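Side-chain contacts in glycine betaine/carnitine/choline ABC transporter (Staphylococcus aureus subsp. aureus Mu50, PDB 3O66), which probably binds glycine betaine, carnitine or choline outside the cell membrane and hands it to an ABC importer for uptake: residues Q22-M27 with D108-A113; E33-G38 with K238-K243; T73-A78 with I92-G97; D157-F162 with G167-T172; I202-L207 with L256-D261. All coordinates share one frame; numbering follows the deposited sequence.

The chain folds into two lobes, each built on a five-stranded mixed sheet, and the contacts sample both lobes and their junction. Contacts 2 and 3 lie in the lobe of strands 12-16 and 65-70, and contact 1 sets helix 19-35 of that lobe against the loop that leads to the other sheet. Contacts 1 and 2 share this helix, their centres about 15 Å apart, and contact 3 is tied to contact 1 by a probable hydrogen bond from Q95 NE2 to D108 OD1 of 2.9 Å. Contact 4 belongs to the other lobe, its centre about 46 Å from that of contact 2. Contact 5 joins the lobes and packs against contact 1 through I23 and L256. The substrate would be expected between the lobes, as in related binding proteins.

Contact 1: Q22-M27 with D108-A113; sequences QIISHM and DSYGFA
I24 meets Y110 and F112 through its two branches, one for each ring. At CB the side chain forks. CG2 lies anti to the backbone N (chi1 -54° for CG1), which turns this methyl to the hydroxyl end of Y110: I24 CG2 is 3.2 Å from Y110 OH and 3.3 Å from Y110 CZ, and its approach to the ring is oblique. CG1 carries the longer branch onward in an extended form (chi2 165°), and its terminal methyl reaches the far end of F112. I24 CD1 stands 3.3 Å from F112 CZ and 3.7 Å from F112 CE2, at the ring edge and near its plane. I24 was modelled in two conformers, so these short approaches describe one of them and their exact values are doubtful.

The polar end of Y110 is occupied by G67 O, to which OH is hydrogen-bonded, which helps to hold the ring against helix 19-35. On the loop itself G111 N donates to S109 OG over 3.0 Å at 159°, an ST turn around Y110. M253 of helix 250-261 touches both I24 and F112. The loop runs from strand 104-106 of one sheet to strand 116-120 of the other, an interlobe crossover of the kind found in two-lobed periplasmic binding proteins, and here helix 19-35 packs against it.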
# COMPACT_ATOMS: atom_id res chain seq x y z
N GLN A 22 1.42 -7.87 -6.86
CA GLN A 22 1.48 -9.24 -7.37
C GLN A 22 1.25 -10.27 -6.25
O GLN A 22 0.51 -11.25 -6.46
CB GLN A 22 2.75 -9.50 -8.16
CG GLN A 22 2.84 -8.56 -9.38
CD GLN A 22 4.17 -8.62 -10.06
OE1 GLN A 22 5.21 -8.83 -9.42
NE2 GLN A 22 4.16 -8.41 -11.38
N ILE A 23 1.86 -10.05 -5.10
CA ILE A 23 1.62 -10.91 -3.92
C ILE A 23 0.12 -11.01 -3.57
O ILE A 23 -0.45 -12.12 -3.52
CB ILE A 23 2.49 -10.47 -2.70
CG1 ILE A 23 3.98 -10.69 -3.00
CG2 ILE A 23 2.07 -11.25 -1.33
CD1 ILE A 23 4.93 -9.89 -2.05
N ILE A 24 -0.51 -9.86 -3.34
CA ILE A 24 -1.93 -9.84 -2.96
C ILE A 24 -2.86 -10.31 -4.09
O ILE A 24 -3.86 -10.97 -3.83
CB ILE A 24 -2.34 -8.47 -2.48
CG1 ILE A 24 -1.41 -8.00 -1.36
CG2 ILE A 24 -3.80 -8.46 -2.02
CD1 ILE A 24 -1.52 -6.52 -1.08
N SER A 25 -2.53 -9.99 -5.34
CA SER A 25 -3.32 -10.53 -6.48
C SER A 25 -3.24 -12.05 -6.58
O SER A 25 -4.25 -12.73 -6.83
CB SER A 25 -2.91 -9.88 -7.80
OG SER A 25 -3.10 -8.48 -7.68
N HIS A 26 -2.05 -12.61 -6.35
CA HIS A 26 -1.92 -14.06 -6.39
C HIS A 26 -2.58 -14.67 -5.19
O HIS A 26 -3.06 -15.80 -5.28
CB HIS A 26 -0.45 -14.50 -6.45
CG HIS A 26 0.11 -14.47 -7.83
ND1 HIS A 26 -0.30 -15.35 -8.80
CD2 HIS A 26 1.00 -13.65 -8.41
CE1 HIS A 26 0.34 -15.08 -9.93
NE2 HIS A 26 1.14 -14.05 -9.71
N MSE A 27 -2.62 -13.93 -4.08
CA MSE A 27 -3.23 -14.44 -2.86
C MSE A 27 -4.73 -14.57 -3.07
O MSE A 27 -5.31 -15.61 -2.74
CB MSE A 27 -2.87 -13.54 -1.68
CG MSE A 27 -3.19 -14.07 -0.33
SE MSE A 27 -2.76 -12.66 1.00
CE MSE A 27 -0.80 -12.60 0.91
N ASP A 108 -13.15 -3.26 2.95
CA ASP A 108 -12.40 -2.86 4.15
C ASP A 108 -10.93 -3.24 3.95
O ASP A 108 -10.63 -4.18 3.23
CB ASP A 108 -12.95 -3.53 5.40
CG ASP A 108 -14.29 -2.93 5.87
OD1 ASP A 108 -14.73 -1.88 5.36
OD2 ASP A 108 -14.89 -3.54 6.77
N SER A 109 -10.02 -2.51 4.59
CA SER A 109 -8.60 -2.69 4.34
C SER A 109 -8.04 -4.04 4.72
O SER A 109 -8.48 -4.68 5.71
CB SER A 109 -7.79 -1.57 5.02
OG SER A 109 -6.38 -1.75 4.83
N TYR A 110 -7.09 -4.48 3.92
CA TYR A 110 -6.23 -5.61 4.29
C TYR A 110 -5.58 -5.46 5.69
O TYR A 110 -5.26 -6.46 6.34
CB TYR A 110 -5.13 -5.78 3.27
CG TYR A 110 -5.62 -6.29 1.94
CD1 TYR A 110 -6.28 -7.52 1.85
CD2 TYR A 110 -5.39 -5.56 0.76
CE1 TYR A 110 -6.72 -8.00 0.64
CE2 TYR A 110 -5.83 -6.01 -0.47
CZ TYR A 110 -6.49 -7.23 -0.53
OH TYR A 110 -6.91 -7.69 -1.73
N GLY A 111 -5.35 -4.21 6.10
CA GLY A 111 -4.79 -3.92 7.42
C GLY A 111 -3.49 -3.13 7.34
O GLY A 111 -2.92 -2.76 8.37
N PHE A 112 -3.04 -2.84 6.12
CA PHE A 112 -1.87 -1.99 5.94
C PHE A 112 -2.19 -0.73 5.11
O PHE A 112 -3.20 -0.67 4.41
CB PHE A 112 -0.70 -2.78 5.29
CG PHE A 112 -0.94 -3.21 3.85
CD1 PHE A 112 -0.50 -2.42 2.78
CD2 PHE A 112 -1.57 -4.43 3.56
CE1 PHE A 112 -0.69 -2.82 1.46
CE2 PHE A 112 -1.78 -4.84 2.24
CZ PHE A 112 -1.32 -4.05 1.17
N ALA A 113 -1.31 0.27 5.23
CA ALA A 113 -1.27 1.46 4.37
C ALA A 113 0.10 1.57 3.69
O ALA A 113 1.14 1.30 4.31
CB ALA A 113 -1.57 2.70 5.19

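Contact 2: E33-G38 with K238-K243; sequences EHDTHG and KTTINK
The carboxylate of D35 is the flat group at the centre, gripped at its edge by K243 and T240. K243 NZ donates over 2.8 Å to D35 OD1, which accepts with its syn lone pair, and the pair is also a salt bridge. T240 OG1 donates over 2.7 Å to D35 OD2, which accepts with its anti lone pair, so each oxygen has its own donor and rotation of the carboxylate should be restrained. T240 CG2 lies in van der Waals contact with D35 OD2, 3.4 Å away. The imidazole of H34 offers K243 its edge, with H34 CD2 4.5 Å from K243 NZ; Y280 stacks on this ring and H34 NE2 is hydrogen-bonded to D282.

K243 has its chain bent at chi3 (148°) as it comes in to D35, and its ammonium also forms a salt bridge with D282 and a hydrogen bond with Y280 O. Two acids around one lysine probably stabilise its charge. A Schellman motif closes the helix of D35: G38 N bonds to E33 O and H37 N to H34 O. The contact joins the C-terminal end of helix 19-35 to helix 236-242 and the chain terminus, while I241 packs on strand 222-227.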
# COMPACT_ATOMS: atom_id res chain seq x y z
N GLU A 33 -9.47 -19.99 -5.79
CA GLU A 33 -9.35 -21.40 -6.18
C GLU A 33 -9.66 -22.31 -5.00
O GLU A 33 -10.37 -23.33 -5.15
CB GLU A 33 -7.97 -21.72 -6.75
CG GLU A 33 -7.73 -21.10 -8.11
CD GLU A 33 -6.35 -21.40 -8.69
OE1 GLU A 33 -5.85 -22.53 -8.47
OE2 GLU A 33 -5.78 -20.50 -9.37
N HIS A 34 -9.10 -21.98 -3.84
CA HIS A 34 -9.26 -22.80 -2.64
C HIS A 34 -10.73 -22.86 -2.19
O HIS A 34 -11.29 -23.95 -2.05
CB HIS A 34 -8.35 -22.32 -1.49
CG HIS A 34 -8.57 -23.05 -0.19
ND1 HIS A 34 -8.03 -24.29 0.07
CD2 HIS A 34 -9.29 -22.72 0.91
CE1 HIS A 34 -8.39 -24.68 1.29
NE2 HIS A 34 -9.16 -23.74 1.81
N ASP A 35 -11.34 -21.69 -1.99
CA ASP A 35 -12.72 -21.66 -1.50
C ASP A 35 -13.74 -22.28 -2.46
O ASP A 35 -14.76 -22.81 -2.00
CB ASP A 35 -13.15 -20.24 -1.16
CG ASP A 35 -12.58 -19.75 0.14
OD1 ASP A 35 -11.81 -20.47 0.81
OD2 ASP A 35 -12.91 -18.62 0.52
N THR A 36 -13.47 -22.21 -3.76
CA THR A 36 -14.41 -22.73 -4.78
C THR A 36 -14.04 -24.13 -5.24
O THR A 36 -14.63 -24.64 -6.18
CB THR A 36 -14.53 -21.79 -6.01
OG1 THR A 36 -13.30 -21.81 -6.75
CG2 THR A 36 -14.84 -20.34 -5.56
N HIS A 37 -13.07 -24.74 -4.58
CA HIS A 37 -12.56 -26.08 -4.95
C HIS A 37 -12.22 -26.19 -6.43
O HIS A 37 -12.54 -27.20 -7.07
CB HIS A 37 -13.55 -27.18 -4.54
CG HIS A 37 -14.10 -27.01 -3.16
ND1 HIS A 37 -15.41 -26.63 -2.92
CD2 HIS A 37 -13.52 -27.15 -1.94
CE1 HIS A 37 -15.61 -26.55 -1.62
NE2 HIS A 37 -14.48 -26.86 -1.00
N GLY A 38 -11.58 -25.16 -6.98
CA GLY A 38 -11.18 -25.15 -8.39
C GLY A 38 -12.27 -24.81 -9.41
O GLY A 38 -12.01 -24.74 -10.60
N LYS A 238 -17.59 -12.53 -2.22
CA LYS A 238 -17.50 -11.43 -1.26
C LYS A 238 -17.04 -11.96 0.10
O LYS A 238 -16.22 -11.34 0.77
CB LYS A 238 -18.86 -10.75 -1.12
CG LYS A 238 -18.87 -9.52 -0.24
CD LYS A 238 -20.28 -8.86 -0.39
CE LYS A 238 -20.60 -7.89 0.72
NZ LYS A 238 -19.58 -6.81 0.77
N THR A 239 -17.54 -13.13 0.47
CA THR A 239 -17.10 -13.82 1.69
C THR A 239 -15.63 -14.21 1.59
O THR A 239 -14.86 -14.01 2.54
CB THR A 239 -17.94 -15.08 1.93
OG1 THR A 239 -19.31 -14.69 2.09
CG2 THR A 239 -17.48 -15.82 3.16
N THR A 240 -15.26 -14.77 0.44
CA THR A 240 -13.84 -15.10 0.16
C THR A 240 -12.91 -13.90 0.31
O THR A 240 -11.94 -13.92 1.10
CB THR A 240 -13.70 -15.78 -1.22
OG1 THR A 240 -14.38 -17.05 -1.18
CG2 THR A 240 -12.25 -16.02 -1.54
N ILE A 241 -13.18 -12.83 -0.43
CA ILE A 241 -12.33 -11.64 -0.36
C ILE A 241 -12.26 -11.09 1.07
O ILE A 241 -11.18 -10.78 1.55
CB ILE A 241 -12.78 -10.58 -1.38
CG1 ILE A 241 -12.62 -11.13 -2.83
CG2 ILE A 241 -12.00 -9.24 -1.17
CD1 ILE A 241 -13.50 -10.41 -3.90
N ASN A 242 -13.40 -11.02 1.76
CA ASN A 242 -13.43 -10.55 3.15
C ASN A 242 -12.61 -11.39 4.12
O ASN A 242 -12.30 -10.93 5.20
CB ASN A 242 -14.86 -10.39 3.66
CG ASN A 242 -15.45 -9.02 3.32
OD1 ASN A 242 -16.61 -8.92 2.89
ND2 ASN A 242 -14.66 -7.95 3.52
N LYS A 243 -12.24 -12.61 3.74
CA LYS A 243 -11.38 -13.41 4.61
C LYS A 243 -10.04 -12.70 4.84
O LYS A 243 -9.41 -12.92 5.86
CB LYS A 243 -11.08 -14.77 3.98
CG LYS A 243 -12.11 -15.85 4.16
CD LYS A 243 -11.52 -17.07 3.38
CE LYS A 243 -11.91 -18.36 4.01
NZ LYS A 243 -11.21 -19.51 3.40

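Contact 3: T73-A78 with I92-G97; sequences TDLTGA and IATQQG
L75 packs on T94 and A93, and the T94 side is the tighter. The CA atoms of L75 and T94 are 5.5 Å apart, the shortest such separation between the segments, and L75 CB approaches T94 OG1 to 3.7 Å. The hydroxyl comes at the leucine obliquely, near its root, and L75 CD1 follows at 4.1 Å from T94 OG1. This is a van der Waals meeting: T94 OG1 is hydrogen-bonded to A90 O one helical turn back, a placement made possible by a chi1 of -52°, which keeps the oxygen beside the backbone N. The T94 side chain also touches F106 of strand 104-106.

The elements joined are the short helix 71-76, which follows strand 65-70, and helix 87-102, which leads on to strand 104-106. The two helices thus pack together on the same lobe, and the chain between them is held to the first by a backbone hydrogen bond of L75 with E81.

Toward A93 the fit relaxes. L75 CG is anti to the backbone N (chi1 -176°), which carries the leucine fork to the neighbouring helix, yet only L75 CD1 touches A93 CB, methyl to methyl, at 4.1 Å. A93 is partly exposed and also meets I84. The side chains of I92 and Q96 on one helix and of T76 on the other are exposed to solvent and make no contact across the pair.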
# COMPACT_ATOMS: atom_id res chain seq x y z
N THR A 73 -5.46 7.26 -3.09
CA THR A 73 -5.20 7.37 -4.52
C THR A 73 -6.53 7.39 -5.24
O THR A 73 -6.75 8.23 -6.12
CB THR A 73 -4.40 6.20 -5.05
OG1 THR A 73 -3.10 6.22 -4.43
CG2 THR A 73 -4.26 6.32 -6.59
N ASP A 74 -7.41 6.46 -4.89
CA ASP A 74 -8.65 6.34 -5.64
C ASP A 74 -9.71 7.42 -5.32
O ASP A 74 -10.55 7.75 -6.17
CB ASP A 74 -9.19 4.92 -5.52
CG ASP A 74 -8.47 3.97 -6.46
OD1 ASP A 74 -8.39 4.26 -7.67
OD2 ASP A 74 -7.95 2.96 -5.98
N LEU A 75 -9.65 7.97 -4.10
CA LEU A 75 -10.52 9.06 -3.71
C LEU A 75 -10.28 10.35 -4.50
O LEU A 75 -11.24 11.03 -4.85
CB LEU A 75 -10.45 9.34 -2.20
CG LEU A 75 -11.40 10.41 -1.64
CD1 LEU A 75 -12.87 10.09 -1.93
CD2 LEU A 75 -11.19 10.60 -0.16
N THR A 76 -9.02 10.69 -4.74
CA THR A 76 -8.73 11.89 -5.52
C THR A 76 -8.53 11.61 -7.02
O THR A 76 -8.59 12.52 -7.84
CB THR A 76 -7.52 12.67 -4.95
OG1 THR A 76 -6.35 11.87 -5.08
CG2 THR A 76 -7.75 13.05 -3.48
N GLY A 77 -8.25 10.35 -7.35
CA GLY A 77 -8.06 9.95 -8.73
C GLY A 77 -9.41 9.59 -9.33
O GLY A 77 -10.15 10.47 -9.77
N ALA A 78 -9.74 8.30 -9.32
CA ALA A 78 -10.95 7.82 -9.98
C ALA A 78 -12.22 8.55 -9.52
O ALA A 78 -13.06 8.93 -10.35
CB ALA A 78 -11.08 6.31 -9.76
N ILE A 92 -14.78 5.70 4.40
CA ILE A 92 -16.22 5.79 4.15
C ILE A 92 -16.51 6.52 2.82
O ILE A 92 -17.34 6.05 2.02
CB ILE A 92 -16.96 6.47 5.34
CG1 ILE A 92 -16.98 5.52 6.55
CG2 ILE A 92 -18.41 6.87 4.93
CD1 ILE A 92 -17.32 6.20 7.89
N ALA A 93 -15.87 7.66 2.61
CA ALA A 93 -16.04 8.41 1.35
C ALA A 93 -15.62 7.57 0.14
O ALA A 93 -16.26 7.60 -0.88
CB ALA A 93 -15.24 9.72 1.38
N THR A 94 -14.53 6.82 0.27
CA THR A 94 -14.08 5.95 -0.82
C THR A 94 -15.08 4.82 -1.12
O THR A 94 -15.38 4.52 -2.29
CB THR A 94 -12.66 5.38 -0.53
OG1 THR A 94 -11.79 6.48 -0.22
CG2 THR A 94 -12.10 4.66 -1.76
N GLN A 95 -15.58 4.17 -0.09
CA GLN A 95 -16.48 3.04 -0.29
C GLN A 95 -17.83 3.48 -0.87
O GLN A 95 -18.37 2.82 -1.77
CB GLN A 95 -16.66 2.26 1.03
CG GLN A 95 -15.39 1.55 1.43
CD GLN A 95 -15.41 0.95 2.82
OE1 GLN A 95 -16.13 1.42 3.71
NE2 GLN A 95 -14.60 -0.10 3.01
N GLN A 96 -18.34 4.62 -0.39
CA GLN A 96 -19.62 5.18 -0.84
C GLN A 96 -19.48 5.58 -2.33
O GLN A 96 -20.32 5.23 -3.15
CB GLN A 96 -20.00 6.40 0.02
CG GLN A 96 -20.53 6.06 1.43
CD GLN A 96 -20.84 7.31 2.30
OE1 GLN A 96 -20.33 8.42 2.05
NE2 GLN A 96 -21.67 7.12 3.34
N GLY A 97 -18.38 6.24 -2.65
CA GLY A 97 -18.08 6.66 -4.02
C GLY A 97 -17.97 5.51 -5.01
O GLY A 97 -18.55 5.57 -6.09

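Contact 4: D157-F162 with G167-T172; sequences DGYEGF and GFDFGT
F162 points its CZ-CE2 corner at F168 and F170, CZ leading toward the first and CE2 toward the second. With F168 it makes an offset edge-to-face (T-shaped) pair: the edge of F162 is turned to the face of F168, the centroids lie 5.6 Å apart and the planes stand at 89°. The leading atom is F162 CZ, 3.8 Å from F168 CE1. Next to it F162 CE2 meets F170 CE2 at 4.0 Å, the phenylalanine side chains crossing at about a right angle and F162 CE2 lying near the plane of the F170 ring. F162 reaches both because its CG is anti to the backbone N (chi1 161°). F118 and Y166 add further rings around it.

These residues close a beta-alpha-beta unit in which strand 144-148, helix 159-166 and strand 172-176 follow one another and the two strands are parallel neighbours. G167, with positive phi, turns the chain out of the helix and back past it, while L145 of the first strand touches F170.

Moving outward, Y159 lies with its hydroxyl at the edge of the F170 ring and in its plane, Y159 OH being 3.8 Å from F170 CD2. The same oxygen accepts a hydrogen bond from F170 N, 3.2 Å long with an N-H...O angle of 161°, which pins the returning loop to the helix. F168 O is buried here without a partner. Farther out, D169, an exposed residue, rests its CB 3.4 Å from Y159 OH, and D169 O is hydrogen-bonded to S140 OG.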
# COMPACT_ATOMS: atom_id res chain seq x y z
N ASP A 157 1.62 19.98 -1.55
CA ASP A 157 1.75 18.84 -0.63
C ASP A 157 3.13 18.17 -0.69
O ASP A 157 3.29 16.97 -0.37
CB ASP A 157 0.58 17.84 -0.79
CG ASP A 157 0.44 17.29 -2.21
OD1 ASP A 157 1.30 16.49 -2.64
OD2 ASP A 157 -0.55 17.65 -2.89
N GLY A 158 4.13 18.95 -1.10
CA GLY A 158 5.53 18.52 -1.11
C GLY A 158 6.30 19.10 0.06
O GLY A 158 5.71 19.41 1.11
N TYR A 159 7.61 19.27 -0.11
CA TYR A 159 8.49 19.71 0.97
C TYR A 159 8.13 21.09 1.57
O TYR A 159 8.18 21.25 2.79
CB TYR A 159 9.96 19.66 0.53
CG TYR A 159 10.96 19.95 1.64
CD1 TYR A 159 10.88 19.27 2.86
CD2 TYR A 159 12.00 20.87 1.46
CE1 TYR A 159 11.79 19.53 3.89
CE2 TYR A 159 12.93 21.12 2.48
CZ TYR A 159 12.80 20.44 3.70
OH TYR A 159 13.68 20.66 4.74
N GLU A 160 7.76 22.06 0.72
CA GLU A 160 7.40 23.39 1.23
C GLU A 160 6.21 23.31 2.17
O GLU A 160 6.25 23.90 3.25
CB GLU A 160 7.14 24.42 0.11
CG GLU A 160 8.38 24.78 -0.71
CD GLU A 160 9.55 25.33 0.13
OE1 GLU A 160 9.33 26.22 0.98
OE2 GLU A 160 10.70 24.87 -0.07
N GLY A 161 5.19 22.56 1.77
CA GLY A 161 4.00 22.37 2.59
C GLY A 161 4.29 21.61 3.87
O GLY A 161 3.71 21.91 4.91
N PHE A 162 5.21 20.64 3.80
CA PHE A 162 5.60 19.87 4.98
C PHE A 162 6.29 20.75 6.01
O PHE A 162 6.02 20.62 7.21
CB PHE A 162 6.51 18.69 4.60
CG PHE A 162 7.30 18.14 5.76
CD1 PHE A 162 6.79 17.10 6.54
CD2 PHE A 162 8.55 18.68 6.10
CE1 PHE A 162 7.52 16.61 7.64
CE2 PHE A 162 9.28 18.19 7.19
CZ PHE A 162 8.77 17.17 7.96
N GLY A 167 6.69 22.62 10.91
CA GLY A 167 7.36 23.71 11.63
C GLY A 167 8.85 23.52 11.84
O GLY A 167 9.43 24.13 12.74
N PHE A 168 9.48 22.70 11.01
CA PHE A 168 10.93 22.53 11.04
C PHE A 168 11.51 22.16 9.67
O PHE A 168 10.76 21.83 8.74
CB PHE A 168 11.36 21.54 12.13
CG PHE A 168 10.82 20.14 11.95
CD1 PHE A 168 11.47 19.23 11.10
CD2 PHE A 168 9.69 19.72 12.64
CE1 PHE A 168 10.98 17.94 10.93
CE2 PHE A 168 9.19 18.40 12.49
CZ PHE A 168 9.83 17.53 11.62
N ASP A 169 12.83 22.26 9.53
CA ASP A 169 13.46 21.85 8.29
C ASP A 169 14.78 21.13 8.51
O ASP A 169 15.26 21.02 9.64
CB ASP A 169 13.52 23.00 7.25
CG ASP A 169 14.69 23.94 7.44
OD1 ASP A 169 15.27 24.02 8.54
OD2 ASP A 169 15.03 24.64 6.44
N PHE A 170 15.32 20.59 7.44
CA PHE A 170 16.47 19.74 7.57
C PHE A 170 17.76 20.45 7.24
O PHE A 170 17.78 21.38 6.44
CB PHE A 170 16.26 18.49 6.73
CG PHE A 170 15.29 17.52 7.33
CD1 PHE A 170 15.74 16.53 8.21
CD2 PHE A 170 13.93 17.63 7.07
CE1 PHE A 170 14.85 15.65 8.79
CE2 PHE A 170 13.03 16.75 7.65
CZ PHE A 170 13.49 15.77 8.50
N GLY A 171 18.85 19.99 7.86
CA GLY A 171 20.16 20.60 7.66
C GLY A 171 20.62 20.45 6.22
O GLY A 171 21.18 21.37 5.64
N THR A 172 20.37 19.26 5.67
CA THR A 172 20.65 18.92 4.28
C THR A 172 19.43 18.19 3.71
O THR A 172 18.82 17.38 4.40
CB THR A 172 21.87 17.97 4.19
OG1 THR A 172 22.98 18.58 4.87
CG2 THR A 172 22.27 17.67 2.70

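Contact 5: I202-L207 with L256-D261; sequences IAAYDL and LNYEAD
A204 and Y258 meet at an interlobe surface, where the end of helix 200-204 comes up against helix 250-261. The contact is a CH-pi interaction: A204 CB lies over one face of the Y258 ring, 3.8 Å from its centroid and 30° off the ring normal. The methyl is displaced to one side of the ring, nearest to Y258 CE1 at 3.3 Å and next to Y258 CD1 at 3.6 Å. Behind it A204 CA stands 4.0 Å above the same ring plane, over the centre, so the CA as well as the methyl of A204 lies over this face.

In the two-lobed binding-protein fold helix 200-204 follows strand 192-196 of one sheet, whereas helix 250-261 packs on helices 19-35 and 267-277 of the other lobe. N257, next to Y258, adds a polar link across the same junction through its hydrogen bond to T198 O.

Y258 CG is anti to the backbone N (chi1 175°), which puts the ring face against A204. At the root of the side chain Y258 CB meets A203 CB at 4.2 Å, and A203 also touches Q254. All three touching residues are partly exposed, and K263 packs against Y258.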
# COMPACT_ATOMS: atom_id res chain seq x y z
N ILE A 202 12.42 -2.13 4.68
CA ILE A 202 12.12 -1.74 6.06
C ILE A 202 12.26 -2.97 6.96
O ILE A 202 12.79 -2.88 8.07
CB ILE A 202 10.70 -1.14 6.18
CG1 ILE A 202 10.63 0.22 5.45
CG2 ILE A 202 10.34 -0.98 7.64
CD1 ILE A 202 9.20 0.70 5.18
N ALA A 203 11.82 -4.13 6.46
CA ALA A 203 12.01 -5.41 7.17
C ALA A 203 13.47 -5.88 7.05
O ALA A 203 14.06 -6.38 8.01
CB ALA A 203 11.02 -6.51 6.63
N ALA A 204 14.07 -5.72 5.88
CA ALA A 204 15.42 -6.25 5.72
C ALA A 204 16.44 -5.53 6.60
O ALA A 204 17.39 -6.16 7.11
CB ALA A 204 15.86 -6.21 4.26
N TYR A 205 16.23 -4.22 6.79
CA TYR A 205 17.20 -3.37 7.49
C TYR A 205 16.70 -2.91 8.85
O TYR A 205 17.35 -2.09 9.51
CB TYR A 205 17.54 -2.14 6.65
CG TYR A 205 18.03 -2.44 5.27
CD1 TYR A 205 18.62 -3.68 4.97
CD2 TYR A 205 17.96 -1.49 4.27
CE1 TYR A 205 19.08 -3.96 3.70
CE2 TYR A 205 18.43 -1.75 2.99
CZ TYR A 205 18.99 -2.99 2.72
OH TYR A 205 19.45 -3.27 1.46
N ASP A 206 15.56 -3.47 9.27
CA ASP A 206 14.95 -3.15 10.56
C ASP A 206 14.82 -1.63 10.76
O ASP A 206 15.23 -1.08 11.78
CB ASP A 206 15.74 -3.82 11.71
CG ASP A 206 14.95 -3.93 12.99
OD1 ASP A 206 13.70 -3.93 12.97
OD2 ASP A 206 15.58 -4.02 14.06
N LEU A 207 14.28 -0.94 9.76
CA LEU A 207 14.12 0.53 9.80
C LEU A 207 12.91 0.88 10.68
O LEU A 207 12.02 0.04 10.88
CB LEU A 207 13.95 1.08 8.39
CG LEU A 207 15.06 0.82 7.35
CD1 LEU A 207 14.67 1.40 5.98
CD2 LEU A 207 16.39 1.44 7.81
N LEU A 256 6.40 -9.55 3.73
CA LEU A 256 6.03 -10.25 2.51
C LEU A 256 6.76 -9.64 1.33
O LEU A 256 7.30 -10.36 0.49
CB LEU A 256 4.50 -10.18 2.28
CG LEU A 256 3.69 -10.99 3.30
CD1 LEU A 256 2.20 -10.65 3.13
CD2 LEU A 256 3.97 -12.52 3.19
N ASN A 257 6.81 -8.32 1.27
CA ASN A 257 7.56 -7.67 0.18
C ASN A 257 9.03 -8.09 0.19
O ASN A 257 9.65 -8.26 -0.87
CB ASN A 257 7.45 -6.16 0.24
CG ASN A 257 6.18 -5.65 -0.39
OD1 ASN A 257 5.67 -6.23 -1.38
ND2 ASN A 257 5.62 -4.59 0.18
N TYR A 258 9.59 -8.26 1.38
CA TYR A 258 11.00 -8.65 1.52
C TYR A 258 11.21 -10.03 0.91
O TYR A 258 12.25 -10.30 0.25
CB TYR A 258 11.40 -8.62 3.00
CG TYR A 258 12.81 -9.11 3.33
CD1 TYR A 258 13.90 -8.74 2.56
CD2 TYR A 258 13.03 -9.88 4.48
CE1 TYR A 258 15.20 -9.18 2.88
CE2 TYR A 258 14.31 -10.31 4.82
CZ TYR A 258 15.39 -9.95 4.02
OH TYR A 258 16.64 -10.39 4.37
N GLU A 259 10.24 -10.92 1.12
CA GLU A 259 10.31 -12.29 0.62
C GLU A 259 10.43 -12.26 -0.91
O GLU A 259 11.15 -13.07 -1.48
CB GLU A 259 9.05 -13.07 1.02
CG GLU A 259 8.90 -13.38 2.51
CD GLU A 259 9.95 -14.33 3.03
OE1 GLU A 259 10.02 -15.49 2.55
OE2 GLU A 259 10.70 -13.92 3.94
N ALA A 260 9.70 -11.35 -1.56
CA ALA A 260 9.78 -11.26 -3.03
C ALA A 260 10.98 -10.44 -3.56
O ALA A 260 11.69 -10.88 -4.45
CB ALA A 260 8.48 -10.75 -3.62
N ASP A 261 11.22 -9.29 -2.97
CA ASP A 261 12.22 -8.34 -3.47
C ASP A 261 13.63 -8.55 -2.93
O ASP A 261 14.60 -8.33 -3.65
CB ASP A 261 11.80 -6.90 -3.17
CG ASP A 261 10.59 -6.48 -3.96
OD1 ASP A 261 10.31 -7.05 -5.04
OD2 ASP A 261 9.90 -5.56 -3.47